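Local coordinates for ABC transporter periplasmic peptide-binding protein (Pseudoalteromonas, PDB 4QFL) that binds dipeptides in the periplasm, here holding Ala-Phe, and probably delivers them to an ABC transporter for uptake, at residues A[129-134]-A[190-195]; A[324-329]-A[389-394]. All blocks are in the same frame, centred on the assembly; numbering follows the deposited sequence.

Contact 1: A[129-134]-A[190-195]; sequences YNPYHF and YAMALK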
ATOM      1  N   TYR A 129      10.238  23.791  -7.921  1.00 22.52           N
ATOM      2  CA  TYR A 129       9.975  25.185  -7.561  1.00 23.62           C
ATOM      3  C   TYR A 129       8.859  25.345  -6.552  1.00 25.16           C
ATOM      4  O   TYR A 129       8.700  26.409  -5.962  1.00 26.55           O
ATOM      5  CB  TYR A 129       9.654  26.010  -8.799  1.00 26.36           C
ATOM      6  CG  TYR A 129      10.854  26.216  -9.672  1.00 24.92           C
ATOM      7  CD1 TYR A 129      11.857  27.111  -9.308  1.00 22.96           C
ATOM      8  CD2 TYR A 129      10.996  25.504 -10.845  1.00 24.56           C
ATOM      9  CE1 TYR A 129      12.963  27.294 -10.110  1.00 24.90           C
ATOM     10  CE2 TYR A 129      12.096  25.679 -11.650  1.00 28.90           C
ATOM     11  CZ  TYR A 129      13.076  26.574 -11.286  1.00 26.80           C
ATOM     12  OH  TYR A 129      14.163  26.732 -12.108  1.00 23.82           O
ATOM     13  N   ASN A 130       8.076  24.289  -6.370  1.00 25.53           N
ATOM     14  CA  ASN A 130       7.035  24.298  -5.356  1.00 24.04           C
ATOM     15  C   ASN A 130       7.697  24.434  -3.996  1.00 22.10           C
ATOM     16  O   ASN A 130       8.602  23.682  -3.671  1.00 22.65           O
ATOM     17  CB  ASN A 130       6.181  23.028  -5.446  1.00 23.31           C
ATOM     18  CG  ASN A 130       5.038  23.027  -4.458  1.00 21.47           C
ATOM     19  OD1 ASN A 130       5.254  23.166  -3.253  1.00 21.41           O
ATOM     20  ND2 ASN A 130       3.812  22.891  -4.958  1.00 21.80           N
ATOM     21  N   PRO A 131       7.248  25.400  -3.193  1.00 22.56           N
ATOM     22  CA  PRO A 131       7.953  25.689  -1.946  1.00 23.08           C
ATOM     23  C   PRO A 131       7.904  24.522  -0.974  1.00 23.42           C
ATOM     24  O   PRO A 131       8.607  24.527   0.030  1.00 26.55           O
ATOM     25  CB  PRO A 131       7.185  26.884  -1.390  1.00 27.33           C
ATOM     26  CG  PRO A 131       5.833  26.772  -1.997  1.00 23.13           C
ATOM     27  CD  PRO A 131       6.059  26.248  -3.363  1.00 24.03           C
ATOM     28  N   TYR A 132       7.081  23.527  -1.269  1.00 23.50           N
ATOM     29  CA  TYR A 132       6.969  22.371  -0.391  1.00 20.16           C
ATOM     30  C   TYR A 132       7.605  21.123  -0.994  1.00 21.52           C
ATOM     31  O   TYR A 132       7.627  20.057  -0.375  1.00 20.29           O
ATOM     32  CB  TYR A 132       5.510  22.124  -0.049  1.00 18.32           C
ATOM     33  CG  TYR A 132       5.039  22.972   1.095  1.00 19.12           C
ATOM     34  CD1 TYR A 132       4.689  24.307   0.910  1.00 19.61           C
ATOM     35  CD2 TYR A 132       4.951  22.439   2.364  1.00 19.93           C
ATOM     36  CE1 TYR A 132       4.262  25.085   1.971  1.00 21.02           C
ATOM     37  CE2 TYR A 132       4.524  23.195   3.427  1.00 22.91           C
ATOM     38  CZ  TYR A 132       4.180  24.517   3.234  1.00 22.26           C
ATOM     39  OH  TYR A 132       3.755  25.244   4.323  1.00 23.30           O
ATOM     40  N   HIS A 133       8.140  21.262  -2.197  1.00 19.50           N
ATOM     41  CA  HIS A 133       8.754  20.122  -2.857  1.00 21.98           C
ATOM     42  C   HIS A 133       9.769  19.434  -1.957  1.00 20.89           C
ATOM     43  O   HIS A 133       9.791  18.209  -1.859  1.00 23.15           O
ATOM     44  CB  HIS A 133       9.421  20.526  -4.168  1.00 20.47           C
ATOM     45  CG  HIS A 133      10.008  19.368  -4.912  1.00 23.52           C
ATOM     46  ND1 HIS A 133       9.242  18.329  -5.394  1.00 22.66           N
ATOM     47  CD2 HIS A 133      11.291  19.071  -5.232  1.00 23.59           C
ATOM     48  CE1 HIS A 133      10.025  17.450  -5.995  1.00 24.16           C
ATOM     49  NE2 HIS A 133      11.272  17.878  -5.910  1.00 26.09           N
ATOM     50  N   PHE A 134      10.603  20.226  -1.295  1.00 21.98           N
ATOM     51  CA  PHE A 134      11.669  19.676  -0.459  1.00 23.00           C
ATOM     52  C   PHE A 134      11.342  19.654   1.040  1.00 23.19           C
ATOM     53  O   PHE A 134      12.228  19.431   1.869  1.00 24.63           O
ATOM     54  CB  PHE A 134      12.977  20.436  -0.687  1.00 22.81           C
ATOM     55  CG  PHE A 134      13.525  20.313  -2.079  1.00 20.84           C
ATOM     56  CD1 PHE A 134      14.094  19.131  -2.511  1.00 23.67           C
ATOM     57  CD2 PHE A 134      13.494  21.390  -2.943  1.00 23.87           C
ATOM     58  CE1 PHE A 134      14.602  19.023  -3.793  1.00 24.04           C
ATOM     59  CE2 PHE A 134      14.003  21.289  -4.223  1.00 22.01           C
ATOM     60  CZ  PHE A 134      14.558  20.111  -4.645  1.00 22.09           C
ATOM     61  N   TYR A 190      -3.612  26.777   3.807  1.00 21.27           N
ATOM     62  CA  TYR A 190      -2.907  26.325   4.997  1.00 21.42           C
ATOM     63  C   TYR A 190      -1.417  26.334   4.715  1.00 20.82           C
ATOM     64  O   TYR A 190      -0.634  26.895   5.479  1.00 19.98           O
ATOM     65  CB  TYR A 190      -3.376  24.918   5.378  1.00 20.18           C
ATOM     66  CG  TYR A 190      -2.764  24.337   6.639  1.00 22.83           C
ATOM     67  CD1 TYR A 190      -2.571  25.113   7.777  1.00 22.57           C
ATOM     68  CD2 TYR A 190      -2.407  23.003   6.696  1.00 20.09           C
ATOM     69  CE1 TYR A 190      -2.018  24.577   8.921  1.00 20.94           C
ATOM     70  CE2 TYR A 190      -1.860  22.457   7.831  1.00 20.75           C
ATOM     71  CZ  TYR A 190      -1.664  23.246   8.946  1.00 20.50           C
ATOM     72  OH  TYR A 190      -1.119  22.691  10.087  1.00 22.45           O
ATOM     73  N   ALA A 191      -1.029  25.730   3.601  1.00 21.33           N
ATOM     74  CA  ALA A 191       0.389  25.633   3.245  1.00 20.31           C
ATOM     75  C   ALA A 191       1.063  26.994   3.125  1.00 21.34           C
ATOM     76  O   ALA A 191       2.181  27.175   3.591  1.00 21.25           O
ATOM     77  CB  ALA A 191       0.563  24.847   1.965  1.00 21.54           C
ATOM     78  N   MET A 192       0.381  27.945   2.496  1.00 22.67           N
ATOM     79  CA  MET A 192       0.912  29.296   2.323  1.00 23.18           C
ATOM     80  C   MET A 192       0.948  30.067   3.643  1.00 25.66           C
ATOM     81  O   MET A 192       1.824  30.903   3.865  1.00 26.30           O
ATOM     82  CB  MET A 192       0.088  30.054   1.277  1.00 25.45           C
ATOM     83  CG  MET A 192       0.293  29.557  -0.144  1.00 22.06           C
ATOM     84  SD  MET A 192       2.038  29.201  -0.471  1.00 29.62           S
ATOM     85  CE  MET A 192       2.049  27.416  -0.397  1.00 25.38           C
ATOM     86  N   ALA A 193      -0.004  29.767   4.516  1.00 26.36           N
ATOM     87  CA  ALA A 193      -0.048  30.341   5.857  1.00 24.28           C
ATOM     88  C   ALA A 193       1.147  29.903   6.704  1.00 28.45           C
ATOM     89  O   ALA A 193       1.847  30.731   7.293  1.00 30.30           O
ATOM     90  CB  ALA A 193      -1.340  29.947   6.544  1.00 28.18           C
ATOM     91  N   LEU A 194       1.369  28.596   6.777  1.00 23.06           N
ATOM     92  CA  LEU A 194       2.503  28.056   7.511  1.00 24.21           C
ATOM     93  C   LEU A 194       3.833  28.582   6.978  1.00 25.04           C
ATOM     94  O   LEU A 194       4.742  28.895   7.745  1.00 26.07           O
ATOM     95  CB  LEU A 194       2.479  26.530   7.458  1.00 22.38           C
ATOM     96  CG  LEU A 194       1.352  25.831   8.213  1.00 21.39           C
ATOM     97  CD1 LEU A 194       1.496  24.335   8.056  1.00 21.11           C
ATOM     98  CD2 LEU A 194       1.391  26.203   9.676  1.00 23.03           C
ATOM     99  N   LYS A 195       3.944  28.673   5.658  1.00 24.12           N
ATOM    100  CA  LYS A 195       5.142  29.216   5.023  1.00 25.91           C
ATOM    101  C   LYS A 195       5.457  30.608   5.562  1.00 27.28           C
ATOM    102  O   LYS A 195       6.598  30.901   5.923  1.00 30.13           O
ATOM    103  CB  LYS A 195       4.977  29.248   3.501  1.00 24.87           C
ATOM    104  CG  LYS A 195       6.138  29.841   2.733  1.00 24.99           C
ATOM    105  CD  LYS A 195       5.929  29.683   1.235  1.00 25.09           C
ATOM    106  CE  LYS A 195       6.778  30.665   0.440  1.00 28.18           C
ATOM    107  NZ  LYS A 195       8.241  30.437   0.596  1.00 34.35           N
TER

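Contact 2: A[324-329]-A[389-394]; sequences QAVYYG and ARKMAE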
ATOM      1  N   GLN A 324      -1.112 -23.897   5.328  1.00 27.74           N
ATOM      2  CA  GLN A 324      -1.894 -24.340   6.468  1.00 25.27           C
ATOM      3  C   GLN A 324      -1.425 -23.709   7.763  1.00 22.93           C
ATOM      4  O   GLN A 324      -2.215 -23.119   8.482  1.00 24.64           O
ATOM      5  CB  GLN A 324      -1.899 -25.872   6.579  1.00 32.33           C
ATOM      6  CG  GLN A 324      -2.966 -26.548   5.711  1.00 33.48           C
ATOM      7  CD  GLN A 324      -2.935 -26.064   4.260  1.00 34.43           C
ATOM      8  OE1 GLN A 324      -3.788 -25.274   3.841  1.00 31.87           O
ATOM      9  NE2 GLN A 324      -1.949 -26.539   3.488  1.00 31.65           N
ATOM     10  N   ALA A 325      -0.140 -23.832   8.065  1.00 24.12           N
ATOM     11  CA  ALA A 325       0.376 -23.319   9.324  1.00 22.79           C
ATOM     12  C   ALA A 325       0.239 -21.811   9.444  1.00 20.85           C
ATOM     13  O   ALA A 325      -0.049 -21.307  10.513  1.00 19.27           O
ATOM     14  CB  ALA A 325       1.827 -23.734   9.517  1.00 26.54           C
ATOM     15  N   VAL A 326       0.468 -21.095   8.343  1.00 22.92           N
ATOM     16  CA  VAL A 326       0.423 -19.635   8.353  1.00 21.34           C
ATOM     17  C   VAL A 326      -0.928 -19.109   7.915  1.00 20.10           C
ATOM     18  O   VAL A 326      -1.550 -18.343   8.636  1.00 21.89           O
ATOM     19  CB  VAL A 326       1.516 -18.998   7.461  1.00 19.62           C
ATOM     20  CG1 VAL A 326       1.410 -17.478   7.486  1.00 17.54           C
ATOM     21  CG2 VAL A 326       2.897 -19.424   7.934  1.00 21.50           C
ATOM     22  N   TYR A 327      -1.376 -19.515   6.731  1.00 20.20           N
ATOM     23  CA  TYR A 327      -2.589 -18.941   6.155  1.00 20.24           C
ATOM     24  C   TYR A 327      -3.849 -19.624   6.630  1.00 23.96           C
ATOM     25  O   TYR A 327      -4.954 -19.214   6.263  1.00 23.18           O
ATOM     26  CB  TYR A 327      -2.526 -18.927   4.631  1.00 19.17           C
ATOM     27  CG  TYR A 327      -1.486 -17.967   4.110  1.00 18.43           C
ATOM     28  CD1 TYR A 327      -0.157 -18.343   4.019  1.00 18.57           C
ATOM     29  CD2 TYR A 327      -1.830 -16.676   3.731  1.00 16.36           C
ATOM     30  CE1 TYR A 327       0.807 -17.461   3.551  1.00 17.16           C
ATOM     31  CE2 TYR A 327      -0.879 -15.794   3.259  1.00 17.16           C
ATOM     32  CZ  TYR A 327       0.440 -16.195   3.177  1.00 16.83           C
ATOM     33  OH  TYR A 327       1.392 -15.325   2.722  1.00 15.44           O
ATOM     34  N   TYR A 328      -3.683 -20.660   7.448  1.00 22.75           N
ATOM     35  CA  TYR A 328      -4.819 -21.354   8.045  1.00 20.91           C
ATOM     36  C   TYR A 328      -5.818 -21.837   6.999  1.00 22.71           C
ATOM     37  O   TYR A 328      -7.012 -21.930   7.273  1.00 25.93           O
ATOM     38  CB  TYR A 328      -5.516 -20.451   9.071  1.00 20.69           C
ATOM     39  CG  TYR A 328      -4.883 -20.476  10.438  1.00 23.25           C
ATOM     40  CD1 TYR A 328      -3.576 -20.046  10.639  1.00 20.21           C
ATOM     41  CD2 TYR A 328      -5.590 -20.932  11.534  1.00 24.35           C
ATOM     42  CE1 TYR A 328      -3.000 -20.079  11.894  1.00 22.99           C
ATOM     43  CE2 TYR A 328      -5.017 -20.967  12.793  1.00 26.03           C
ATOM     44  CZ  TYR A 328      -3.724 -20.542  12.969  1.00 25.34           C
ATOM     45  OH  TYR A 328      -3.173 -20.583  14.231  1.00 26.68           O
ATOM     46  N   GLY A 329      -5.326 -22.143   5.803  1.00 22.71           N
ATOM     47  CA  GLY A 329      -6.173 -22.593   4.714  1.00 21.43           C
ATOM     48  C   GLY A 329      -7.010 -21.511   4.058  1.00 21.96           C
ATOM     49  O   GLY A 329      -7.746 -21.782   3.122  1.00 24.00           O
ATOM     50  N   ALA A 389       4.386 -13.396   9.462  1.00 16.92           N
ATOM     51  CA  ALA A 389       5.685 -13.482   8.802  1.00 16.14           C
ATOM     52  C   ALA A 389       6.680 -14.235   9.672  1.00 18.04           C
ATOM     53  O   ALA A 389       7.533 -14.955   9.161  1.00 18.52           O
ATOM     54  CB  ALA A 389       6.207 -12.098   8.481  1.00 17.61           C
ATOM     55  N   ARG A 390       6.550 -14.073  10.987  1.00 18.54           N
ATOM     56  CA  ARG A 390       7.431 -14.719  11.961  1.00 19.24           C
ATOM     57  C   ARG A 390       7.307 -16.221  11.862  1.00 20.21           C
ATOM     58  O   ARG A 390       8.301 -16.920  11.720  1.00 21.32           O
ATOM     59  CB  ARG A 390       7.032 -14.314  13.371  1.00 22.23           C
ATOM     60  CG  ARG A 390       8.055 -13.512  14.123  1.00 27.70           C
ATOM     61  CD  ARG A 390       9.178 -14.358  14.716  1.00 31.00           C
ATOM     62  NE  ARG A 390      10.121 -13.479  15.414  1.00 33.53           N
ATOM     63  CZ  ARG A 390      11.381 -13.784  15.716  1.00 33.83           C
ATOM     64  NH1 ARG A 390      11.888 -14.968  15.395  1.00 31.46           N
ATOM     65  NH2 ARG A 390      12.138 -12.894  16.342  1.00 29.84           N
ATOM     66  N   LYS A 391       6.075 -16.712  11.980  1.00 19.62           N
ATOM     67  CA  LYS A 391       5.792 -18.138  11.852  1.00 21.58           C
ATOM     68  C   LYS A 391       6.280 -18.651  10.503  1.00 20.52           C
ATOM     69  O   LYS A 391       6.894 -19.716  10.414  1.00 22.12           O
ATOM     70  CB  LYS A 391       4.294 -18.382  11.990  1.00 18.92           C
ATOM     71  CG  LYS A 391       3.839 -19.810  11.790  1.00 23.41           C
ATOM     72  CD  LYS A 391       4.262 -20.707  12.934  1.00 29.90           C
ATOM     73  CE  LYS A 391       3.507 -22.046  12.910  1.00 31.22           C
ATOM     74  NZ  LYS A 391       4.299 -23.203  13.470  1.00 31.17           N
ATOM     75  N   MET A 392       6.009 -17.891   9.447  1.00 20.15           N
ATOM     76  CA  MET A 392       6.471 -18.271   8.124  1.00 17.75           C
ATOM     77  C   MET A 392       7.994 -18.361   8.060  1.00 19.98           C
ATOM     78  O   MET A 392       8.538 -19.275   7.448  1.00 23.59           O
ATOM     79  CB  MET A 392       5.969 -17.294   7.067  1.00 16.98           C
ATOM     80  CG  MET A 392       6.302 -17.728   5.663  1.00 17.29           C
ATOM     81  SD  MET A 392       5.628 -16.636   4.408  1.00 20.47           S
ATOM     82  CE  MET A 392       3.876 -16.724   4.770  1.00 19.77           C
ATOM     83  N   ALA A 393       8.679 -17.411   8.679  1.00 17.64           N
ATOM     84  CA  ALA A 393      10.137 -17.396   8.658  1.00 18.63           C
ATOM     85  C   ALA A 393      10.719 -18.572   9.447  1.00 21.95           C
ATOM     86  O   ALA A 393      11.755 -19.131   9.081  1.00 21.34           O
ATOM     87  CB  ALA A 393      10.674 -16.061   9.190  1.00 19.77           C
ATOM     88  N   GLU A 394      10.044 -18.949  10.527  1.00 20.86           N
ATOM     89  CA  GLU A 394      10.458 -20.106  11.302  1.00 22.83           C
ATOM     90  C   GLU A 394      10.256 -21.410  10.523  1.00 24.01           C
ATOM     91  O   GLU A 394      11.089 -22.313  10.586  1.00 26.44           O
ATOM     92  CB  GLU A 394       9.731 -20.146  12.649  1.00 24.80           C
ATOM     93  CG  GLU A 394      10.121 -18.995  13.573  1.00 26.33           C
ATOM     94  CD  GLU A 394       9.164 -18.814  14.747  1.00 25.83           C
ATOM     95  OE1 GLU A 394       8.128 -19.511  14.818  1.00 24.74           O
ATOM     96  OE2 GLU A 394       9.457 -17.961  15.604  1.00 29.48           O
TER

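Contact 1: A[129-134]-A[190-195]
The carbonyl oxygen of A191 is gripped twice: by the phenol of Y132, whose OH donates to A191 O over 2.6 Å, and by the helix's own bond from K195 N at 3.1 Å. The phenol comes in within the carbonyl plane on a lone pair, with a C=O...O angle of 123°, while the oxygen lies at the edge of the tyrosine ring. Behind the bond, Y132 CE1 touches apolar groups of helix 188-196, A191 CB at 3.7 Å and, obliquely, M192 CE at 4.0 Å. M192 gets there because its chain bends at chi2 (-41°) and chi3 (104°), bringing CE back from a CB that points away. Nearer the surface, P131 CB meets the aliphatic CD of K195 at 4.0 Å. The loop here is a type I turn from N130 to H133, with an Asx turn in which N130 OD1 accepts the N-H of Y132 at 2.7 Å. F120 and F203 add their rings around the tyrosine. A phenylalanine in place of Y132 would probably leave A191 O with only its helical donor and the loop without its hydrogen bond to the helix. In this family 5 solute-binding fold the contact is structural packing, with no dipeptide-pocket residue in it: one hydrogen bond from the buried Y132, amid aromatic and aliphatic carbon, joins the loop after helix 115-126 to helix 188-196.

Contact 2: A[324-329]-A[389-394]
M392 drives its terminal methyl into the angle between V326 and Y327, and this is where the contact is tight. M392 CE lies 3.4 Å from Y327 CE1 and 3.7 Å from V326 CG1, approaching the tyrosine ring obliquely. The side chain runs out extended, with CG anti to the backbone N (chi1 -174°), and turns only at chi3 (-59°), which swings the methyl toward the tyrosine. V326 uses both branches: CG1 meets that methyl, while CG2 packs against the helix itself, 3.8 Å from M392 CB and 4.0 Å from K391 CG. The valine and methionine side chains cross at about a right angle, and the backbones come close here, with the CA atoms of V326 and M392 6.2 Å apart. L395, one turn further along helix 389-401, also touches V326, and N386 touches both V326 and M392.

The other flank is looser. K391 lays its aliphatic chain past A325, with K391 CE 4.1 Å from A325 CB, and both residues are partly exposed.

No hydrogen bond crosses between the two segments. The hydroxyl of Y327 is instead bonded to the backbone oxygen of Y385, a residue of the phenylalanine pocket, in the loop leading into helix 389-401. Within this family 5 extracellular solute-binding fold, the chemistry is therefore divided: carbon and one thioether methyl pack the turn that follows helix 319-325, with A325 on the helix, against the first turns of helix 389-401, while the phenol of the buried Y327 ties the same region to the main chain of a pocket residue.

In the fold
Contact 1 and contact 2 lie on opposite sides of the chain's centre, their own centres 46 Å apart and their nearest atoms about 32 Å apart, so they do not touch. They also follow one another along the chain, contact 1 closing before contact 2 opens. Contact 2 is linked to the pocket wall: Y385, the hydrogen-bond partner of Y327, lines the phenylalanine pocket, and the side chain of Y327 is about 11 Å from the bound phenylalanine and about 13 Å from the bound alanine. Contact 1 packs a peripheral part of the fold, its centre 26 Å from the centre of the chain; the centre of contact 2 is 21 Å from that same point.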